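Local coordinates for exonuclease VapC9 (Pyrobaculum aerophilum, PDB 1V8P), which is a magnesium-dependent PIN-domain nuclease with slow exonuclease activity on single-stranded DNA, and is probably the ribonuclease toxin of a toxin-antitoxin pair, at residues 41-44 against 45-48. The protein carries 1 engineered substitution. Residues are numbered along the deposited sequence; the frame is centred on the assembly and turned at random.
Sequences AAHY and DKWI
Y44 and I48, one helical turn apart, meet side chain to side chain where the chain enters the short helix 44-48. Y44 leaves the backbone with CG anti to its own N (chi1 -157°), which sets the ring beside the first turn of the helix, where it touches W47 and I48. Atom by atom, CB lies beside the amide of D45; CD1 faces W47, 4.1 Å from CZ2; CD2 meets I48 CB. Beyond CD2, CE2 reaches I48 CG1 at 3.4 Å, and farther out CZ and OH lie next to I48 CD1. The methine of I48 makes an off-centre CH-pi contact, its CB 4.3 Å from the ring centroid of Y44. Toward W47 the two aromatic planes are inclined at 60°, with the Y44 centroid 5.4 Å from that of the six-membered ring, an oblique pair.

In the backbone, Y44 O accepts two amides: I48 N at 2.8 Å, nearly in line with the carbonyl, and W47 N at 3.1 Å from well above the carbonyl plane. The same oxygen sits over one face of the W47 indole, toward its rim. The exposed K46 bends at its last torsion (chi4 68°) to bring NZ to the edge of the H43 imidazole, a weak hydrogen bond to ND1 of 3.4 Å.

W47 is the buried member of the group: its NE1 bonds to L40 O at the end of helix 34-40, tying the two successive helices together across the intervening loop; its ring meets that of F93, and its side chain also touches L155 of helix 148-156, where K46 touches L152. S92 touches Y44, W47 and I48, so helix 44-48 packs against the loop leading into strand 94-95 and against helix 148-156, at the surface of the PIN domain and away from the predicted magnesium site.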
ATOM      1  N   ALA C  41       6.092  22.137  -1.397  1.00 42.26           N
ATOM      2  CA  ALA C  41       7.400  22.152  -0.745  1.00 43.89           C
ATOM      3  C   ALA C  41       8.476  22.865  -1.555  1.00 43.91           C
ATOM      4  O   ALA C  41       9.454  23.339  -0.996  1.00 43.79           O
ATOM      5  CB  ALA C  41       7.847  20.723  -0.410  1.00 42.33           C
ATOM      6  N   ALA C  42       8.289  22.949  -2.866  1.00 46.35           N
ATOM      7  CA  ALA C  42       9.256  23.606  -3.746  1.00 47.76           C
ATOM      8  C   ALA C  42       8.758  24.963  -4.243  1.00 49.55           C
ATOM      9  O   ALA C  42       9.218  25.460  -5.272  1.00 50.81           O
ATOM     10  CB  ALA C  42       9.568  22.703  -4.940  1.00 45.87           C
ATOM     11  N   HIS C  43       7.819  25.558  -3.517  1.00 51.07           N
ATOM     12  CA  HIS C  43       7.268  26.853  -3.897  1.00 52.88           C
ATOM     13  C   HIS C  43       7.026  27.687  -2.650  1.00 53.47           C
ATOM     14  O   HIS C  43       6.096  28.487  -2.609  1.00 54.24           O
ATOM     15  CB  HIS C  43       5.940  26.676  -4.642  1.00 54.03           C
ATOM     16  CG  HIS C  43       6.071  26.014  -5.979  1.00 54.87           C
ATOM     17  ND1 HIS C  43       6.591  26.658  -7.082  1.00 55.38           N
ATOM     18  CD2 HIS C  43       5.738  24.767  -6.394  1.00 54.38           C
ATOM     19  CE1 HIS C  43       6.571  25.836  -8.118  1.00 54.53           C
ATOM     20  NE2 HIS C  43       6.058  24.682  -7.726  1.00 53.45           N
ATOM     21  N   TYR C  44       7.866  27.486  -1.638  1.00 55.14           N
ATOM     22  CA  TYR C  44       7.766  28.203  -0.366  1.00 56.53           C
ATOM     23  C   TYR C  44       7.328  29.662  -0.510  1.00 56.89           C
ATOM     24  O   TYR C  44       6.294  30.062   0.020  1.00 56.79           O
ATOM     25  CB  TYR C  44       9.114  28.174   0.350  1.00 57.92           C
ATOM     26  CG  TYR C  44       9.024  28.372   1.850  1.00 61.07           C
ATOM     27  CD1 TYR C  44       8.632  27.321   2.689  1.00 62.62           C
ATOM     28  CD2 TYR C  44       9.359  29.594   2.440  1.00 61.77           C
ATOM     29  CE1 TYR C  44       8.580  27.481   4.084  1.00 63.74           C
ATOM     30  CE2 TYR C  44       9.312  29.767   3.835  1.00 62.89           C
ATOM     31  CZ  TYR C  44       8.924  28.706   4.648  1.00 64.43           C
ATOM     32  OH  TYR C  44       8.896  28.842   6.019  1.00 64.75           O
ATOM     33  N   ASP C  45       8.130  30.449  -1.226  1.00 58.01           N
ATOM     34  CA  ASP C  45       7.874  31.878  -1.428  1.00 58.43           C
ATOM     35  C   ASP C  45       6.466  32.275  -1.861  1.00 57.86           C
ATOM     36  O   ASP C  45       5.870  33.204  -1.313  1.00 58.51           O
ATOM     37  CB  ASP C  45       8.874  32.457  -2.439  1.00 59.51           C
ATOM     38  CG  ASP C  45      10.312  32.401  -1.941  1.00 61.10           C
ATOM     39  OD1 ASP C  45      10.536  32.698  -0.748  1.00 60.50           O
ATOM     40  OD2 ASP C  45      11.215  32.070  -2.746  1.00 63.05           O
ATOM     41  N   LYS C  46       5.939  31.564  -2.847  1.00 56.48           N
ATOM     42  CA  LYS C  46       4.620  31.850  -3.389  1.00 53.95           C
ATOM     43  C   LYS C  46       3.446  31.697  -2.411  1.00 52.29           C
ATOM     44  O   LYS C  46       2.354  32.221  -2.666  1.00 52.41           O
ATOM     45  CB  LYS C  46       4.396  30.981  -4.638  1.00 53.62           C
ATOM     46  CG  LYS C  46       5.554  31.062  -5.631  1.00 54.29           C
ATOM     47  CD  LYS C  46       5.171  30.516  -7.003  1.00 57.48           C
ATOM     48  CE  LYS C  46       6.279  30.739  -8.034  1.00 57.15           C
ATOM     49  NZ  LYS C  46       7.491  29.914  -7.741  1.00 59.11           N
ATOM     50  N   TRP C  47       3.654  31.005  -1.293  1.00 49.03           N
ATOM     51  CA  TRP C  47       2.563  30.819  -0.340  1.00 46.86           C
ATOM     52  C   TRP C  47       2.887  31.084   1.136  1.00 47.42           C
ATOM     53  O   TRP C  47       1.973  31.225   1.957  1.00 46.66           O
ATOM     54  CB  TRP C  47       1.972  29.408  -0.479  1.00 44.31           C
ATOM     55  CG  TRP C  47       2.967  28.290  -0.308  1.00 42.22           C
ATOM     56  CD1 TRP C  47       3.681  27.659  -1.295  1.00 42.03           C
ATOM     57  CD2 TRP C  47       3.378  27.690   0.925  1.00 40.19           C
ATOM     58  NE1 TRP C  47       4.511  26.705  -0.749  1.00 39.73           N
ATOM     59  CE2 TRP C  47       4.345  26.703   0.611  1.00 40.23           C
ATOM     60  CE3 TRP C  47       3.025  27.889   2.267  1.00 40.53           C
ATOM     61  CZ2 TRP C  47       4.963  25.917   1.591  1.00 39.85           C
ATOM     62  CZ3 TRP C  47       3.641  27.109   3.246  1.00 40.31           C
ATOM     63  CH2 TRP C  47       4.601  26.133   2.898  1.00 39.95           C
ATOM     64  N   ILE C  48       4.171  31.165   1.475  1.00 46.96           N
ATOM     65  CA  ILE C  48       4.565  31.398   2.855  1.00 47.31           C
ATOM     66  C   ILE C  48       3.799  32.546   3.524  1.00 48.50           C
ATOM     67  O   ILE C  48       3.311  32.398   4.646  1.00 48.83           O
ATOM     68  CB  ILE C  48       6.088  31.657   2.959  1.00 48.18           C
ATOM     69  CG1 ILE C  48       6.527  31.647   4.426  1.00 47.67           C
ATOM     70  CG2 ILE C  48       6.440  32.989   2.327  1.00 48.53           C
ATOM     71  CD1 ILE C  48       6.184  30.359   5.170  1.00 47.77           C
TER